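Side-chain contacts in uncharacterized protein (Pyrococcus furiosus, PDB 4XLZ), which probably removes an acetyl group from N,N'-diacetylchitobiose as a metal-binding deacetylase of carbohydrate esterase family 14: residues I35-H40 and K122-I127; L157-V162 and I187-T192. All blocks are in the same frame, centred on the assembly; numbering follows the deposited sequence.

Contact 1 (I35-H40 and K122-I127). With CD (cadmium ion), chain G.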
ATOM      1  N   ILE A  35     -23.049   9.097 -18.337  1.00 14.69           N
ATOM      2  CA  ILE A  35     -21.983   8.101 -18.304  1.00 14.75           C
ATOM      3  C   ILE A  35     -22.478   6.897 -17.508  1.00 13.61           C
ATOM      4  O   ILE A  35     -23.029   7.061 -16.392  1.00 15.41           O
ATOM      5  CB  ILE A  35     -20.724   8.689 -17.617  1.00 14.36           C
ATOM      6  CG1 ILE A  35     -20.095   9.707 -18.619  1.00 18.50           C
ATOM      7  CG2 ILE A  35     -19.748   7.558 -17.412  1.00 18.31           C
ATOM      8  CD1 ILE A  35     -18.817  10.297 -18.071  1.00 18.36           C
ATOM      9  N   CYS A  36     -22.308   5.709 -18.138  1.00 14.16           N
ATOM     10  CA  CYS A  36     -22.636   4.483 -17.427  1.00 13.82           C
ATOM     11  C   CYS A  36     -21.364   3.781 -17.113  1.00 14.24           C
ATOM     12  O   CYS A  36     -20.551   3.462 -17.960  1.00 13.91           O
ATOM     13  CB  CYS A  36     -23.466   3.568 -18.370  1.00 14.49           C
ATOM     14  SG  CYS A  36     -25.059   4.439 -18.830  1.00 20.07           S
ATOM     15  N   ILE A  37     -21.128   3.613 -15.794  1.00 14.15           N
ATOM     16  CA  ILE A  37     -19.871   3.036 -15.285  1.00 13.26           C
ATOM     17  C   ILE A  37     -20.088   1.566 -14.958  1.00 13.45           C
ATOM     18  O   ILE A  37     -21.058   1.199 -14.176  1.00 15.53           O
ATOM     19  CB  ILE A  37     -19.505   3.785 -13.999  1.00 12.99           C
ATOM     20  CG1 ILE A  37     -19.279   5.292 -14.431  1.00 14.69           C
ATOM     21  CG2 ILE A  37     -18.106   3.233 -13.541  1.00 15.89           C
ATOM     22  CD1 ILE A  37     -18.772   6.165 -13.193  1.00 16.70           C
ATOM     23  N   GLU A  38     -19.290   0.713 -15.528  1.00 12.57           N
ATOM     24  CA  GLU A  38     -19.386  -0.765 -15.344  1.00 13.49           C
ATOM     25  C   GLU A  38     -18.106  -1.284 -14.794  1.00 13.05           C
ATOM     26  O   GLU A  38     -17.016  -0.962 -15.249  1.00 13.32           O
ATOM     27  CB  GLU A  38     -19.742  -1.558 -16.639  1.00 13.91           C
ATOM     28  CG  GLU A  38     -18.823  -1.143 -17.835  1.00 13.82           C
ATOM     29  CD  GLU A  38     -19.200  -1.874 -19.131  1.00 15.06           C
ATOM     30  OE1 GLU A  38     -20.188  -2.606 -19.130  1.00 15.39           O
ATOM     31  OE2 GLU A  38     -18.392  -1.826 -20.125  1.00 15.78           O
ATOM     32  N   PRO A  39     -18.207  -2.243 -13.902  1.00 11.92           N
ATOM     33  CA  PRO A  39     -16.966  -2.874 -13.372  1.00 12.24           C
ATOM     34  C   PRO A  39     -16.223  -3.701 -14.389  1.00 12.66           C
ATOM     35  O   PRO A  39     -14.982  -3.618 -14.476  1.00 13.20           O
ATOM     36  CB  PRO A  39     -17.496  -3.788 -12.194  1.00 12.34           C
ATOM     37  CG  PRO A  39     -18.778  -3.132 -11.716  1.00 11.53           C
ATOM     38  CD  PRO A  39     -19.433  -2.489 -13.067  1.00 11.69           C
ATOM     39  N   HIS A  40     -17.024  -4.497 -15.208  1.00 13.43           N
ATOM     40  CA  HIS A  40     -16.431  -5.379 -16.225  1.00 13.66           C
ATOM     41  C   HIS A  40     -17.212  -5.158 -17.527  1.00 11.52           C
ATOM     42  O   HIS A  40     -18.303  -4.624 -17.503  1.00 14.26           O
ATOM     43  CB  HIS A  40     -16.706  -6.870 -15.782  1.00 13.34           C
ATOM     44  CG  HIS A  40     -16.174  -7.139 -14.422  1.00 12.42           C
ATOM     45  ND1 HIS A  40     -17.049  -7.502 -13.394  1.00 11.89           N
ATOM     46  CD2 HIS A  40     -14.906  -7.215 -13.948  1.00 14.32           C
ATOM     47  CE1 HIS A  40     -16.303  -7.738 -12.307  1.00 13.31           C
ATOM     48  NE2 HIS A  40     -15.006  -7.574 -12.613  1.00 12.52           N
ATOM     49  N   LYS A 122      -9.190   9.767  -9.309  1.00 11.70           N
ATOM     50  CA  LYS A 122      -8.696  10.778 -10.270  1.00 13.94           C
ATOM     51  C   LYS A 122      -9.014  10.354 -11.691  1.00 14.24           C
ATOM     52  O   LYS A 122      -9.323  11.233 -12.533  1.00 14.11           O
ATOM     53  CB  LYS A 122      -7.169  10.936 -10.125  1.00 14.03           C
ATOM     54  CG  LYS A 122      -6.847  11.679  -8.835  1.00 15.50           C
ATOM     55  CD  LYS A 122      -5.297  11.752  -8.821  1.00 18.90           C
ATOM     56  CE  LYS A 122      -4.902  12.582  -7.653  1.00 21.77           C
ATOM     57  NZ  LYS A 122      -3.319  12.376  -7.637  1.00 22.81           N
ATOM     58  N   ASP A 123      -8.943   9.066 -12.063  1.00 14.22           N
ATOM     59  CA  ASP A 123      -9.277   8.679 -13.470  1.00 14.79           C
ATOM     60  C   ASP A 123     -10.770   9.046 -13.753  1.00 15.27           C
ATOM     61  O   ASP A 123     -11.149   9.607 -14.807  1.00 15.86           O
ATOM     62  CB  ASP A 123      -9.208   7.157 -13.590  1.00 15.35           C
ATOM     63  CG  ASP A 123      -7.847   6.646 -13.644  1.00 26.51           C
ATOM     64  OD1 ASP A 123      -6.875   7.413 -14.021  1.00 24.75           O
ATOM     65  OD2 ASP A 123      -7.710   5.435 -13.254  1.00 25.72           O
ATOM     66  N   LEU A 124     -11.685   8.717 -12.808  1.00 13.56           N
ATOM     67  CA  LEU A 124     -13.116   9.002 -12.980  1.00 13.75           C
ATOM     68  C   LEU A 124     -13.335  10.485 -13.055  1.00 13.98           C
ATOM     69  O   LEU A 124     -14.105  10.981 -13.861  1.00 14.21           O
ATOM     70  CB  LEU A 124     -13.981   8.365 -11.879  1.00 13.27           C
ATOM     71  CG  LEU A 124     -13.910   6.838 -11.941  1.00 12.77           C
ATOM     72  CD1 LEU A 124     -14.837   6.349 -10.780  1.00 15.73           C
ATOM     73  CD2 LEU A 124     -14.476   6.271 -13.273  1.00 14.24           C
ATOM     74  N   VAL A 125     -12.733  11.274 -12.126  1.00 13.11           N
ATOM     75  CA  VAL A 125     -12.931  12.745 -12.088  1.00 12.95           C
ATOM     76  C   VAL A 125     -12.343  13.327 -13.404  1.00 12.87           C
ATOM     77  O   VAL A 125     -13.040  14.267 -13.888  1.00 13.80           O
ATOM     78  CB  VAL A 125     -12.202  13.259 -10.895  1.00 14.11           C
ATOM     79  CG1 VAL A 125     -12.068  14.818 -10.948  1.00 15.68           C
ATOM     80  CG2 VAL A 125     -12.986  12.885  -9.602  1.00 15.35           C
ATOM     81  N   LYS A 126     -11.268  12.836 -13.960  1.00 13.24           N
ATOM     82  CA  LYS A 126     -10.742  13.449 -15.233  1.00 13.33           C
ATOM     83  C   LYS A 126     -11.793  13.261 -16.325  1.00 16.17           C
ATOM     84  O   LYS A 126     -12.111  14.190 -17.085  1.00 14.58           O
ATOM     85  CB  LYS A 126      -9.493  12.622 -15.628  1.00 15.13           C
ATOM     86  CG  LYS A 126      -8.826  13.218 -16.872  1.00 19.64           C
ATOM     87  CD  LYS A 126      -7.231  12.843 -16.988  1.00 23.62           C
ATOM     88  CE  LYS A 126      -7.091  11.482 -17.250  1.00 28.56           C
ATOM     89  NZ  LYS A 126      -5.536  11.267 -16.983  1.00 28.22           N
ATOM     90  N   ILE A 127     -12.420  12.080 -16.407  1.00 14.60           N
ATOM     91  CA  ILE A 127     -13.415  11.862 -17.495  1.00 13.90           C
ATOM     92  C   ILE A 127     -14.627  12.599 -17.203  1.00 13.42           C
ATOM     93  O   ILE A 127     -15.273  13.194 -18.149  1.00 15.78           O
ATOM     94  CB  ILE A 127     -13.710  10.353 -17.543  1.00 12.49           C
ATOM     95  CG1 ILE A 127     -12.450   9.591 -18.003  1.00 14.33           C
ATOM     96  CG2 ILE A 127     -14.857  10.102 -18.617  1.00 14.10           C
ATOM     97  CD1 ILE A 127     -12.479   8.035 -17.757  1.00 15.14           C
TER
HETATM   98 CD    CD G 301     -19.361  -7.712 -13.474  1.00 14.67          CD
HETATM   99  O   HOH W   1     -18.937 -10.089 -12.556  1.00 23.54           O
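I35 meets I127 and I37 meets L124, each pair through the methyl ends of the branches, where strand 33-38 packs against helix 118-131. The I35 and I127 side chains meet at a slant: CD1 of I35 comes to 4.0 Å from CG2 of I127, so a long branch on the strand meets a short one on the helix. In I35, CG1 stands beside the backbone N (chi1 -73°) and an extended chi2 of -177° carries CD1 out from the sheet toward the helix. I127 turns its CG2 anti to its own N, which leaves that methyl at the strand. One helical turn earlier, L124 leaves the helix to one side, yet its end swings inward, and its CD2 lies 4.3 Å from CD1 of I37. Going up the strand by two residues goes back along the helix by three, with CA of I35 9.4 Å from CA of I127 and CA of I37 9.3 Å from CA of L124.

I35 and I37 point to this side of the sheet, whereas C36 and E38 face helix 43-57. Beyond the strand end the chain turns through P39 to H40, whose ND1 binds the cadmium ion at 2.3 Å; a water oxygen lies 2.6 Å from the same cadmium ion, and D43 and H151 also bind it. CB of P39 sits over one face of the H40 ring, offset toward its rim, and NE2 of H40 is hydrogen-bonded to D150, so both ring nitrogens are engaged. The chemistry is therefore divided along one strand: between these two segments the closest contacts are all methyl to methyl, while the polar and metal-binding work is done at its C-terminal end, as expected of a Rossmann-like sheet.

Contact 2 (L157-V162 and I187-T192)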
ATOM      1  N   LEU A 157     -16.515   4.169  -5.587  1.00 11.88           N
ATOM      2  CA  LEU A 157     -15.637   5.150  -6.303  1.00 10.56           C
ATOM      3  C   LEU A 157     -16.455   6.049  -7.229  1.00 12.79           C
ATOM      4  O   LEU A 157     -16.121   7.235  -7.388  1.00 13.01           O
ATOM      5  CB  LEU A 157     -14.592   4.439  -7.088  1.00 12.33           C
ATOM      6  CG  LEU A 157     -13.528   3.647  -6.243  1.00 11.63           C
ATOM      7  CD1 LEU A 157     -12.737   2.667  -7.211  1.00 13.58           C
ATOM      8  CD2 LEU A 157     -12.521   4.654  -5.593  1.00 12.79           C
ATOM      9  N   ALA A 158     -17.526   5.514  -7.838  1.00 11.86           N
ATOM     10  CA  ALA A 158     -18.315   6.389  -8.722  1.00 12.20           C
ATOM     11  C   ALA A 158     -19.041   7.467  -7.973  1.00 12.54           C
ATOM     12  O   ALA A 158     -18.975   8.645  -8.333  1.00 13.11           O
ATOM     13  CB  ALA A 158     -19.386   5.479  -9.443  1.00 13.19           C
ATOM     14  N   ILE A 159     -19.629   7.123  -6.792  1.00 12.03           N
ATOM     15  CA  ILE A 159     -20.375   8.086  -5.986  1.00 12.30           C
ATOM     16  C   ILE A 159     -19.371   9.155  -5.524  1.00 14.04           C
ATOM     17  O   ILE A 159     -19.626  10.349  -5.585  1.00 14.95           O
ATOM     18  CB  ILE A 159     -21.026   7.394  -4.790  1.00 11.68           C
ATOM     19  CG1 ILE A 159     -22.122   6.491  -5.352  1.00 14.18           C
ATOM     20  CG2 ILE A 159     -21.643   8.456  -3.838  1.00 14.33           C
ATOM     21  CD1 ILE A 159     -22.655   5.480  -4.258  1.00 15.14           C
ATOM     22  N   GLU A 160     -18.238   8.692  -4.976  1.00 11.98           N
ATOM     23  CA  GLU A 160     -17.190   9.630  -4.451  1.00 11.73           C
ATOM     24  C   GLU A 160     -16.733  10.527  -5.542  1.00 13.28           C
ATOM     25  O   GLU A 160     -16.512  11.771  -5.320  1.00 13.58           O
ATOM     26  CB  GLU A 160     -16.040   8.802  -3.914  1.00 12.13           C
ATOM     27  CG  GLU A 160     -16.494   8.028  -2.680  1.00 13.16           C
ATOM     28  CD  GLU A 160     -15.588   6.760  -2.420  1.00 12.90           C
ATOM     29  OE1 GLU A 160     -14.536   6.584  -3.049  1.00 13.14           O
ATOM     30  OE2 GLU A 160     -16.032   5.910  -1.593  1.00 12.81           O
ATOM     31  N   SER A 161     -16.448   9.965  -6.709  1.00 12.51           N
ATOM     32  CA  SER A 161     -15.842  10.766  -7.805  1.00 12.10           C
ATOM     33  C   SER A 161     -16.865  11.785  -8.313  1.00 12.82           C
ATOM     34  O   SER A 161     -16.436  12.886  -8.722  1.00 13.41           O
ATOM     35  CB  SER A 161     -15.430   9.869  -8.936  1.00 12.35           C
ATOM     36  OG  SER A 161     -14.392   8.966  -8.447  1.00 13.78           O
ATOM     37  N   VAL A 162     -18.145  11.436  -8.376  1.00 12.95           N
ATOM     38  CA  VAL A 162     -19.153  12.489  -8.750  1.00 14.30           C
ATOM     39  C   VAL A 162     -19.064  13.675  -7.758  1.00 13.91           C
ATOM     40  O   VAL A 162     -19.055  14.834  -8.210  1.00 16.04           O
ATOM     41  CB  VAL A 162     -20.551  11.813  -8.784  1.00 14.63           C
ATOM     42  CG1 VAL A 162     -21.606  12.932  -8.903  1.00 14.19           C
ATOM     43  CG2 VAL A 162     -20.605  10.882 -10.044  1.00 15.29           C
ATOM     44  N   ILE A 187     -27.200  11.058  -9.957  1.00 15.74           N
ATOM     45  CA  ILE A 187     -26.602   9.655  -9.968  1.00 16.46           C
ATOM     46  C   ILE A 187     -27.837   8.687  -9.964  1.00 14.94           C
ATOM     47  O   ILE A 187     -28.858   8.933  -9.250  1.00 15.87           O
ATOM     48  CB  ILE A 187     -25.860   9.451  -8.674  1.00 16.11           C
ATOM     49  CG1 ILE A 187     -24.606  10.287  -8.793  1.00 17.34           C
ATOM     50  CG2 ILE A 187     -25.443   7.936  -8.533  1.00 19.17           C
ATOM     51  CD1 ILE A 187     -23.916  10.321  -7.333  1.00 19.38           C
ATOM     52  N   ALA A 188     -27.634   7.592 -10.699  1.00 14.07           N
ATOM     53  CA  ALA A 188     -28.631   6.514 -10.521  1.00 13.45           C
ATOM     54  C   ALA A 188     -27.881   5.214 -10.334  1.00 12.38           C
ATOM     55  O   ALA A 188     -27.008   4.897 -11.126  1.00 16.00           O
ATOM     56  CB  ALA A 188     -29.547   6.461 -11.844  1.00 16.58           C
ATOM     57  N   LEU A 189     -28.281   4.447  -9.299  1.00 13.08           N
ATOM     58  CA  LEU A 189     -27.545   3.190  -8.963  1.00 12.69           C
ATOM     59  C   LEU A 189     -28.364   2.033  -9.550  1.00 13.47           C
ATOM     60  O   LEU A 189     -29.555   1.873  -9.224  1.00 14.94           O
ATOM     61  CB  LEU A 189     -27.427   3.023  -7.451  1.00 14.68           C
ATOM     62  CG  LEU A 189     -26.646   4.255  -6.878  1.00 13.53           C
ATOM     63  CD1 LEU A 189     -26.649   3.942  -5.362  1.00 14.30           C
ATOM     64  CD2 LEU A 189     -25.226   4.347  -7.430  1.00 13.35           C
ATOM     65  N   TYR A 190     -27.689   1.222 -10.353  1.00 13.83           N
ATOM     66  CA  TYR A 190     -28.342  -0.031 -10.845  1.00 14.15           C
ATOM     67  C   TYR A 190     -27.799  -1.215 -10.062  1.00 13.61           C
ATOM     68  O   TYR A 190     -27.026  -1.056  -9.139  1.00 13.79           O
ATOM     69  CB  TYR A 190     -28.164  -0.183 -12.360  1.00 15.17           C
ATOM     70  CG  TYR A 190     -26.708  -0.319 -12.924  1.00 14.56           C
ATOM     71  CD1 TYR A 190     -25.890   0.843 -13.223  1.00 13.51           C
ATOM     72  CD2 TYR A 190     -26.141  -1.583 -13.081  1.00 13.53           C
ATOM     73  CE1 TYR A 190     -24.633   0.621 -13.717  1.00 13.46           C
ATOM     74  CE2 TYR A 190     -24.837  -1.738 -13.595  1.00 14.14           C
ATOM     75  CZ  TYR A 190     -24.085  -0.614 -13.857  1.00 15.50           C
ATOM     76  OH  TYR A 190     -22.823  -0.858 -14.380  1.00 16.54           O
ATOM     77  N   TYR A 191     -28.226  -2.441 -10.406  1.00 13.50           N
ATOM     78  CA  TYR A 191     -27.879  -3.602  -9.606  1.00 13.96           C
ATOM     79  C   TYR A 191     -28.294  -3.365  -8.132  1.00 14.47           C
ATOM     80  O   TYR A 191     -27.441  -3.511  -7.196  1.00 13.63           O
ATOM     81  CB  TYR A 191     -26.399  -4.006  -9.711  1.00 13.77           C
ATOM     82  CG  TYR A 191     -25.873  -4.668 -10.978  1.00 13.58           C
ATOM     83  CD1 TYR A 191     -26.685  -5.557 -11.726  1.00 14.86           C
ATOM     84  CD2 TYR A 191     -24.556  -4.431 -11.398  1.00 13.24           C
ATOM     85  CE1 TYR A 191     -26.163  -6.184 -12.831  1.00 14.02           C
ATOM     86  CE2 TYR A 191     -23.992  -5.075 -12.538  1.00 13.10           C
ATOM     87  CZ  TYR A 191     -24.853  -5.942 -13.246  1.00 12.15           C
ATOM     88  OH  TYR A 191     -24.256  -6.625 -14.224  1.00 15.33           O
ATOM     89  N   THR A 192     -29.564  -2.937  -7.939  1.00 14.11           N
ATOM     90  CA  THR A 192     -29.999  -2.482  -6.597  1.00 14.65           C
ATOM     91  C   THR A 192     -31.125  -3.310  -6.048  1.00 16.64           C
ATOM     92  O   THR A 192     -32.048  -3.714  -6.828  1.00 16.88           O
ATOM     93  CB  THR A 192     -30.346  -1.009  -6.666  1.00 14.45           C
ATOM     94  OG1 THR A 192     -30.635  -0.552  -5.325  1.00 14.17           O
ATOM     95  CG2 THR A 192     -31.573  -0.659  -7.585  1.00 15.37           C
TER
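V162 and I187 reach toward each other tip to tip, joining helix 149-164 to strand 186-190 inside a beta-alpha-beta crossover of the Rossmann-like sheet. After strand 135-139 and a loop comes helix 149-164, and the chain returns, past helix 172-176, as the neighbouring parallel strand 186-190; accordingly the axes of segments 157-162 and 187-190 run antiparallel (179°), 10.2 Å apart at closest approach. CD1 of I187 is the main point of contact: it lies 3.8 Å from CG1 of V162 and 4.4 Å from CA of I159, and so rests against the helix backbone as well as a side chain. V162 offers CG1 because that methyl is anti to its backbone N, with CG2 beside the N. A second touch lies nearer the C-terminal end of the strand, where CD1 of I159 comes to 4.2 Å from CD2 of L189. Neither side chain sets out straight at the other; only their ends converge.

Further out, Y258 lies against I159 and I187. Hexane-1,6-diol, probably from the crystallisation liquor, hydrogen-bonds to O of I159 and, separately, to N of I187, two atoms too far apart to share one oxygen. E160, whose CB points away from the strand, forms salt bridges with R121 and with R152 of a neighbouring subunit.

The helix turn from L157 to S161 is tied by S161, which works back along its own helix. OG of S161 donates to O of L157 at 2.7 Å with a C=O...donor angle of 148°, tilted 31° out of the carbonyl plane, while N of S161 reaches the same L157 oxygen from the opposite face.

Overall arrangement
Both contacts are buried and apolar, and both pack a helix on the same parallel sheet, contact 1 on its central strand and contact 2 on its outermost strand within the chain. Strand 33-38 therefore has a neighbouring strand on each edge, while at contact 2 I187 is partly exposed. The two touch directly: OH of Y190 makes a probable hydrogen bond of 2.7 Å to O of I37, and CB of L124 packs 3.5 Å from OG of S161, linking the two helices. Contact 1 runs on to the cadmium site through H40; contact 2 approaches it less directly, through Y191, whose OH is hydrogen-bonded to the metal ligand D43.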